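Local coordinates for protein 3-oxo-glucose-6-phosphate:glutamate aminotransferase (Bacillus subtilis subsp. subtilis, PDB 4K2M) that catalyses the reversible pyridoxal phosphate-dependent, glutamate-linked transamination of 3-dehydro-glucose 6-phosphate to kanosamine 6-phosphate, a step on the route to the antibiotic kanosamine, at residues 184-188 / 213-219; 207-211 / 236-240. All blocks are in the same frame, centred on the assembly; numbering follows the deposited sequence.

Interaction 1. Residues 184-188 / 213-219; sequences IEEAI and IANRYKL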
ATOM      1  N   ILE A 184      24.711  23.240  -0.938  1.00 16.59           N
ATOM      2  CA  ILE A 184      23.778  22.980   0.147  1.00 13.52           C
ATOM      3  C   ILE A 184      23.877  24.057   1.220  1.00 15.16           C
ATOM      4  O   ILE A 184      22.863  24.575   1.688  1.00 15.53           O
ATOM      5  CB  ILE A 184      24.031  21.585   0.755  1.00 15.22           C
ATOM      6  CG1 ILE A 184      23.656  20.511  -0.267  1.00 12.96           C
ATOM      7  CG2 ILE A 184      23.238  21.402   2.050  1.00 20.86           C
ATOM      8  CD1 ILE A 184      24.008  19.082   0.194  1.00 14.00           C
ATOM      9  N   GLU A 185      25.101  24.403   1.600  1.00 16.60           N
ATOM     10  CA  GLU A 185      25.298  25.311   2.722  1.00 12.97           C
ATOM     11  C   GLU A 185      24.645  26.673   2.473  1.00 16.69           C
ATOM     12  O   GLU A 185      24.026  27.249   3.368  1.00 17.44           O
ATOM     13  CB  GLU A 185      26.795  25.463   3.028  1.00 15.24           C
ATOM     14  CG  GLU A 185      27.068  26.441   4.154  1.00 16.51           C
ATOM     15  CD  GLU A 185      28.523  26.433   4.581  1.00 32.40           C
ATOM     16  OE1 GLU A 185      28.805  26.839   5.724  1.00 26.58           O
ATOM     17  OE2 GLU A 185      29.376  26.016   3.769  1.00 30.19           O
ATOM     18  N   GLU A 186      24.749  27.158   1.240  1.00 17.34           N
ATOM     19  CA  GLU A 186      24.096  28.411   0.826  1.00 19.49           C
ATOM     20  C   GLU A 186      22.578  28.444   1.142  1.00 23.16           C
ATOM     21  O   GLU A 186      22.026  29.498   1.459  1.00 20.05           O
ATOM     22  CB  GLU A 186      24.356  28.623  -0.683  1.00 21.37           C
ATOM     23  CG  GLU A 186      23.433  29.606  -1.386  1.00 43.26           C
ATOM     24  CD  GLU A 186      23.802  29.829  -2.854  1.00 57.91           C
ATOM     25  OE1 GLU A 186      24.130  28.844  -3.554  1.00 31.80           O
ATOM     26  OE2 GLU A 186      23.758  30.998  -3.308  1.00 37.52           O
ATOM     27  N   ALA A 187      21.908  27.292   1.075  1.00 16.23           N
ATOM     28  CA  ALA A 187      20.455  27.239   1.257  1.00 16.13           C
ATOM     29  C   ALA A 187      20.009  27.086   2.711  1.00 15.74           C
ATOM     30  O   ALA A 187      18.815  27.117   3.009  1.00 18.25           O
ATOM     31  CB  ALA A 187      19.859  26.113   0.410  1.00 13.51           C
ATOM     32  N   ILE A 188      20.960  26.895   3.616  1.00 14.09           N
ATOM     33  CA  ILE A 188      20.605  26.628   5.011  1.00 12.48           C
ATOM     34  C   ILE A 188      20.086  27.907   5.680  1.00 15.62           C
ATOM     35  O   ILE A 188      20.640  28.985   5.466  1.00 18.52           O
ATOM     36  CB  ILE A 188      21.815  26.033   5.774  1.00 13.62           C
ATOM     37  CG1 ILE A 188      22.181  24.663   5.202  1.00 13.59           C
ATOM     38  CG2 ILE A 188      21.517  25.903   7.272  1.00 18.68           C
ATOM     39  CD1 ILE A 188      23.458  24.077   5.766  1.00 15.64           C
ATOM     40  N   ILE A 213      28.530  18.660   6.114  1.00 17.50           N
ATOM     41  CA  ILE A 213      27.659  19.829   6.218  1.00 16.37           C
ATOM     42  C   ILE A 213      26.572  19.621   7.264  1.00 14.76           C
ATOM     43  O   ILE A 213      26.315  20.500   8.092  1.00 15.88           O
ATOM     44  CB  ILE A 213      27.023  20.188   4.871  1.00 13.44           C
ATOM     45  CG1 ILE A 213      28.129  20.541   3.875  1.00 19.16           C
ATOM     46  CG2 ILE A 213      26.053  21.367   5.029  1.00 16.77           C
ATOM     47  CD1 ILE A 213      27.668  20.642   2.444  1.00 23.80           C
ATOM     48  N   ALA A 214      25.923  18.460   7.222  1.00 13.86           N
ATOM     49  CA  ALA A 214      24.876  18.148   8.196  1.00 16.91           C
ATOM     50  C   ALA A 214      25.396  18.225   9.634  1.00 14.72           C
ATOM     51  O   ALA A 214      24.718  18.764  10.503  1.00 18.42           O
ATOM     52  CB  ALA A 214      24.274  16.783   7.922  1.00 16.81           C
ATOM     53  N   ASN A 215      26.587  17.688   9.886  1.00 15.54           N
ATOM     54  CA  ASN A 215      27.137  17.738  11.242  1.00 18.54           C
ATOM     55  C   ASN A 215      27.414  19.166  11.681  1.00 16.86           C
ATOM     56  O   ASN A 215      27.132  19.540  12.819  1.00 19.71           O
ATOM     57  CB  ASN A 215      28.417  16.915  11.350  1.00 15.82           C
ATOM     58  CG  ASN A 215      28.150  15.427  11.358  1.00 19.59           C
ATOM     59  OD1 ASN A 215      27.000  14.998  11.493  1.00 21.38           O
ATOM     60  ND2 ASN A 215      29.206  14.632  11.231  1.00 17.60           N
ATOM     61  N   ARG A 216      27.948  19.966  10.763  1.00 17.09           N
ATOM     62  CA  ARG A 216      28.264  21.365  11.069  1.00 17.73           C
ATOM     63  C   ARG A 216      27.012  22.138  11.467  1.00 24.65           C
ATOM     64  O   ARG A 216      27.043  22.955  12.387  1.00 21.54           O
ATOM     65  CB  ARG A 216      28.970  22.034   9.877  1.00 18.38           C
ATOM     66  CG  ARG A 216      29.568  23.418  10.167  1.00 24.35           C
ATOM     67  CD  ARG A 216      30.849  23.300  11.003  1.00 25.27           C
ATOM     68  NE  ARG A 216      31.516  24.591  11.188  1.00 25.68           N
ATOM     69  CZ  ARG A 216      32.550  25.009  10.464  1.00 30.10           C
ATOM     70  NH1 ARG A 216      33.053  24.235   9.505  1.00 23.70           N
ATOM     71  NH2 ARG A 216      33.088  26.199  10.709  1.00 33.12           N
ATOM     72  N   TYR A 217      25.895  21.849  10.804  1.00 14.93           N
ATOM     73  CA  TYR A 217      24.668  22.611  11.024  1.00 14.53           C
ATOM     74  C   TYR A 217      23.605  21.880  11.830  1.00 14.45           C
ATOM     75  O   TYR A 217      22.486  22.384  11.979  1.00 18.74           O
ATOM     76  CB  TYR A 217      24.100  23.074   9.682  1.00 18.57           C
ATOM     77  CG  TYR A 217      24.929  24.171   9.057  1.00 20.16           C
ATOM     78  CD1 TYR A 217      24.682  25.506   9.365  1.00 21.65           C
ATOM     79  CD2 TYR A 217      25.973  23.874   8.187  1.00 17.16           C
ATOM     80  CE1 TYR A 217      25.444  26.522   8.806  1.00 18.79           C
ATOM     81  CE2 TYR A 217      26.747  24.883   7.620  1.00 20.96           C
ATOM     82  CZ  TYR A 217      26.464  26.208   7.943  1.00 19.95           C
ATOM     83  OH  TYR A 217      27.206  27.231   7.402  1.00 19.51           O
ATOM     84  N   LYS A 218      23.972  20.713  12.364  1.00 14.22           N
ATOM     85  CA  LYS A 218      23.080  19.911  13.195  1.00 13.80           C
ATOM     86  C   LYS A 218      21.810  19.568  12.432  1.00 14.61           C
ATOM     87  O   LYS A 218      20.703  19.691  12.963  1.00 17.59           O
ATOM     88  CB  LYS A 218      22.752  20.628  14.516  1.00 21.28           C
ATOM     89  CG  LYS A 218      23.921  20.623  15.509  1.00 27.99           C
ATOM     90  CD  LYS A 218      24.038  19.267  16.180  1.00 45.12           C
ATOM     91  CE  LYS A 218      25.402  19.061  16.820  1.00 55.15           C
ATOM     92  NZ  LYS A 218      25.558  17.642  17.274  1.00 48.87           N
ATOM     93  N   LEU A 219      21.983  19.159  11.175  1.00 16.41           N
ATOM     94  CA  LEU A 219      20.853  18.706  10.358  1.00 14.46           C
ATOM     95  C   LEU A 219      20.802  17.179  10.360  1.00 15.84           C
ATOM     96  O   LEU A 219      21.810  16.508  10.577  1.00 16.92           O
ATOM     97  CB  LEU A 219      20.996  19.214   8.919  1.00 15.80           C
ATOM     98  CG  LEU A 219      21.285  20.717   8.799  1.00 15.83           C
ATOM     99  CD1 LEU A 219      21.490  21.134   7.338  1.00 14.47           C
ATOM    100  CD2 LEU A 219      20.152  21.505   9.393  1.00 14.21           C
TER

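Interaction 2. Residues 207-211 / 236-240; sequences MQHIR and KYADI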
ATOM      1  N   MET A 207      27.921  11.451  -0.194  1.00 18.14           N
ATOM      2  CA  MET A 207      27.357  11.410   1.154  1.00 15.62           C
ATOM      3  C   MET A 207      28.316  11.864   2.252  1.00 14.87           C
ATOM      4  O   MET A 207      27.886  12.472   3.245  1.00 15.62           O
ATOM      5  CB  MET A 207      26.796  10.020   1.461  1.00 15.86           C
ATOM      6  CG  MET A 207      25.550   9.653   0.638  1.00 14.98           C
ATOM      7  SD  MET A 207      24.185  10.769   0.949  1.00 16.53           S
ATOM      8  CE  MET A 207      23.771  10.318   2.624  1.00 18.53           C
ATOM      9  N   GLN A 208      29.603  11.602   2.086  1.00 16.99           N
ATOM     10  CA  GLN A 208      30.560  12.064   3.104  1.00 19.00           C
ATOM     11  C   GLN A 208      30.562  13.590   3.228  1.00 18.38           C
ATOM     12  O   GLN A 208      30.558  14.145   4.337  1.00 16.10           O
ATOM     13  CB  GLN A 208      31.977  11.532   2.827  1.00 21.81           C
ATOM     14  CG  GLN A 208      32.981  11.938   3.909  1.00 30.14           C
ATOM     15  CD  GLN A 208      34.343  11.293   3.720  1.00 33.71           C
ATOM     16  OE1 GLN A 208      34.705  10.887   2.615  1.00 37.55           O
ATOM     17  NE2 GLN A 208      35.102  11.193   4.804  1.00 42.60           N
ATOM     18  N   HIS A 209      30.528  14.272   2.090  1.00 14.05           N
ATOM     19  CA  HIS A 209      30.538  15.728   2.072  1.00 20.25           C
ATOM     20  C   HIS A 209      29.205  16.245   2.622  1.00 16.64           C
ATOM     21  O   HIS A 209      29.168  17.162   3.431  1.00 16.06           O
ATOM     22  CB  HIS A 209      30.814  16.207   0.643  1.00 21.58           C
ATOM     23  CG  HIS A 209      31.079  17.672   0.525  1.00 26.49           C
ATOM     24  ND1 HIS A 209      30.952  18.547   1.584  1.00 34.69           N
ATOM     25  CD2 HIS A 209      31.466  18.420  -0.537  1.00 33.15           C
ATOM     26  CE1 HIS A 209      31.249  19.769   1.178  1.00 33.77           C
ATOM     27  NE2 HIS A 209      31.561  19.721  -0.104  1.00 31.94           N
ATOM     28  N   ILE A 210      28.103  15.629   2.203  1.00 13.81           N
ATOM     29  CA  ILE A 210      26.796  15.965   2.751  1.00 13.96           C
ATOM     30  C   ILE A 210      26.765  15.805   4.277  1.00 18.86           C
ATOM     31  O   ILE A 210      26.258  16.673   4.982  1.00 15.40           O
ATOM     32  CB  ILE A 210      25.673  15.141   2.053  1.00 15.57           C
ATOM     33  CG1 ILE A 210      25.574  15.547   0.579  1.00 16.34           C
ATOM     34  CG2 ILE A 210      24.332  15.349   2.765  1.00 17.48           C
ATOM     35  CD1 ILE A 210      24.618  14.673  -0.260  1.00 17.97           C
ATOM     36  N   ARG A 211      27.327  14.711   4.791  1.00 15.31           N
ATOM     37  CA  ARG A 211      27.350  14.480   6.240  1.00 18.69           C
ATOM     38  C   ARG A 211      28.205  15.530   6.963  1.00 16.66           C
ATOM     39  O   ARG A 211      27.875  15.964   8.071  1.00 14.83           O
ATOM     40  CB  ARG A 211      27.844  13.046   6.529  1.00 20.43           C
ATOM     41  CG  ARG A 211      28.195  12.728   7.993  1.00 19.05           C
ATOM     42  CD  ARG A 211      27.118  13.173   8.957  1.00 21.23           C
ATOM     43  NE  ARG A 211      25.886  12.410   8.833  1.00 21.77           N
ATOM     44  CZ  ARG A 211      24.793  12.640   9.554  1.00 28.34           C
ATOM     45  NH1 ARG A 211      24.770  13.623  10.445  1.00 23.18           N
ATOM     46  NH2 ARG A 211      23.717  11.892   9.381  1.00 24.26           N
ATOM     47  N   LYS A 236      25.857   4.626   5.077  1.00 14.42           N
ATOM     48  CA  LYS A 236      26.970   4.848   6.002  1.00 15.33           C
ATOM     49  C   LYS A 236      26.873   6.178   6.725  1.00 23.64           C
ATOM     50  O   LYS A 236      27.090   6.255   7.941  1.00 19.14           O
ATOM     51  CB  LYS A 236      28.302   4.768   5.258  1.00 17.26           C
ATOM     52  CG  LYS A 236      29.520   4.969   6.161  1.00 19.14           C
ATOM     53  CD  LYS A 236      30.787   4.544   5.434  1.00 22.70           C
ATOM     54  CE  LYS A 236      32.027   4.841   6.265  1.00 32.38           C
ATOM     55  NZ  LYS A 236      33.257   4.559   5.474  1.00 38.95           N
ATOM     56  N   TYR A 237      26.522   7.222   5.981  1.00 15.65           N
ATOM     57  CA  TYR A 237      26.477   8.559   6.539  1.00 15.80           C
ATOM     58  C   TYR A 237      25.064   9.111   6.724  1.00 19.39           C
ATOM     59  O   TYR A 237      24.895  10.297   6.995  1.00 21.37           O
ATOM     60  CB  TYR A 237      27.268   9.506   5.640  1.00 18.77           C
ATOM     61  CG  TYR A 237      28.733   9.149   5.546  1.00 18.53           C
ATOM     62  CD1 TYR A 237      29.583   9.324   6.635  1.00 23.06           C
ATOM     63  CD2 TYR A 237      29.270   8.659   4.362  1.00 19.27           C
ATOM     64  CE1 TYR A 237      30.936   9.005   6.539  1.00 24.83           C
ATOM     65  CE2 TYR A 237      30.613   8.337   4.258  1.00 21.71           C
ATOM     66  CZ  TYR A 237      31.440   8.520   5.348  1.00 32.25           C
ATOM     67  OH  TYR A 237      32.777   8.197   5.238  1.00 27.05           O
ATOM     68  N   ALA A 238      24.049   8.262   6.582  1.00 17.33           N
ATOM     69  CA  ALA A 238      22.661   8.725   6.726  1.00 14.17           C
ATOM     70  C   ALA A 238      22.042   8.325   8.063  1.00 19.49           C
ATOM     71  O   ALA A 238      22.365   7.260   8.612  1.00 19.49           O
ATOM     72  CB  ALA A 238      21.812   8.191   5.583  1.00 18.07           C
ATOM     73  N   ASP A 239      21.144   9.160   8.587  1.00 13.77           N
ATOM     74  CA  ASP A 239      20.375   8.771   9.771  1.00 15.31           C
ATOM     75  C   ASP A 239      19.291   7.767   9.398  1.00 16.76           C
ATOM     76  O   ASP A 239      19.061   6.788  10.108  1.00 17.81           O
ATOM     77  CB  ASP A 239      19.745   9.991  10.414  1.00 17.12           C
ATOM     78  CG  ASP A 239      20.780  10.984  10.864  1.00 22.95           C
ATOM     79  OD1 ASP A 239      21.574  10.609  11.753  1.00 26.53           O
ATOM     80  OD2 ASP A 239      20.812  12.113  10.318  1.00 19.01           O
ATOM     81  N   ILE A 240      18.634   8.031   8.276  1.00 16.02           N
ATOM     82  CA  ILE A 240      17.666   7.099   7.703  1.00 13.68           C
ATOM     83  C   ILE A 240      17.938   6.863   6.226  1.00 16.47           C
ATOM     84  O   ILE A 240      18.249   7.798   5.493  1.00 12.61           O
ATOM     85  CB  ILE A 240      16.229   7.633   7.863  1.00 18.95           C
ATOM     86  CG1 ILE A 240      15.794   7.494   9.322  1.00 23.57           C
ATOM     87  CG2 ILE A 240      15.240   6.896   6.914  1.00 19.03           C
ATOM     88  CD1 ILE A 240      14.310   7.612   9.540  1.00 23.75           C
TER
HETATM   89  O   HOH W   1      22.357  13.878  11.744  1.00 34.90           O

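Interaction 1. Residues 184-188 / 213-219
Ile-188 and Glu-185, on the loop before strand 192-195, meet Tyr-217 and Ile-213 on helix 207-217, a helix that packs on the mixed sheet of the aspartate aminotransferase fold. The contact is mainly apolar. CD1 of Ile-188 is its hub: it reaches CG2 of Ile-213 at 3.8 Å and meets CD1 of Leu-219 tip to tip at 3.9 Å. Deeper in, Ile-184 lays CG2 against Ile-213 CG2 at 4.1 Å, and the Ile-184 and Leu-219 side chains both continue onto Ile-195 of strand 192-195. A Schellman motif at Lys-218 ends the helix and turns the chain, and Leu-219, just beyond it, joins this group. The aromatic part is a CH-pi contact, Ile-188 CD1 lying 3.7 Å from the centroid of the Tyr-217 ring and over one face, while CG2 of the same isoleucine comes to 3.8 Å from ring atom CD1. The polar part lies at the exposed margin. Glu-185, with CG anti to the backbone N (chi1 178°) and the chain extended, carries its carboxylate across the Tyr-217 side chain at about a right angle, to the ring edge. There Tyr-217 OH donates a hydrogen bond to Glu-185 OE1, whose extreme shortness, 2.4 Å, is doubtful.

Interaction 2. Residues 207-211 / 236-240
Turns at chi2 (48°) and chi3 (68°) bend the Arg-211 side chain so that the edge of its guanidinium faces the carbonyl of Tyr-237. The contact ties the first turn of helix 207-217 to the lead-in of strand 240-244, within the aspartate aminotransferase fold. The grip is side-on: NE and NH2 of Arg-211 both donate to Tyr-237 O, at 3.0 and 3.1 Å, from the same face of the peptide plane, and the oxygen lies nearly in the guanidinium plane. NH2 also forms a salt bridge with Asp-239 OD2 at 3.1 Å, meeting it from above the carboxylate plane. Val-221 N, a further donor to that oxygen, helps fix the carboxylate. With NH1 bonded to Asn-215 OD1, all three guanidinium nitrogens have a protein partner. The Tyr-237 ring is sandwiched: CG of Lys-236 sits over one face and CA of Gln-208 over the other, 4.0 Å from the centroid. The Gln-208 side chain runs beside the ring, its amide only 13° from parallel to it. Further in, Met-207 CE touches Ala-238 CB at 4.1 Å. Water 1 bridges the charged pair, accepting from Arg-211 NH1 at 2.8 Å and donating to Asp-239 OD2 at 2.7 Å.

In the fold
Helix 207-217 serves both contacts: interaction 2 takes its first turn, interaction 1 its last turn and the residues beyond, and their centres lie about 12 Å apart. The segments alternate along the chain; the loop before strand 192-195 packs on the end of the helix and the loop before strand 240-244 on its start. The two meet directly where Ile-184 CD1 packs on Ile-210 CG1 at 3.9 Å, and again where Leu-219 O packs against Arg-211 NH1 at 4.1 Å. Neither touches an annotated site. Interaction 2 is the closer to the chain's centre, and the Met-207 side chain is about 13 Å from a bound external aldimine.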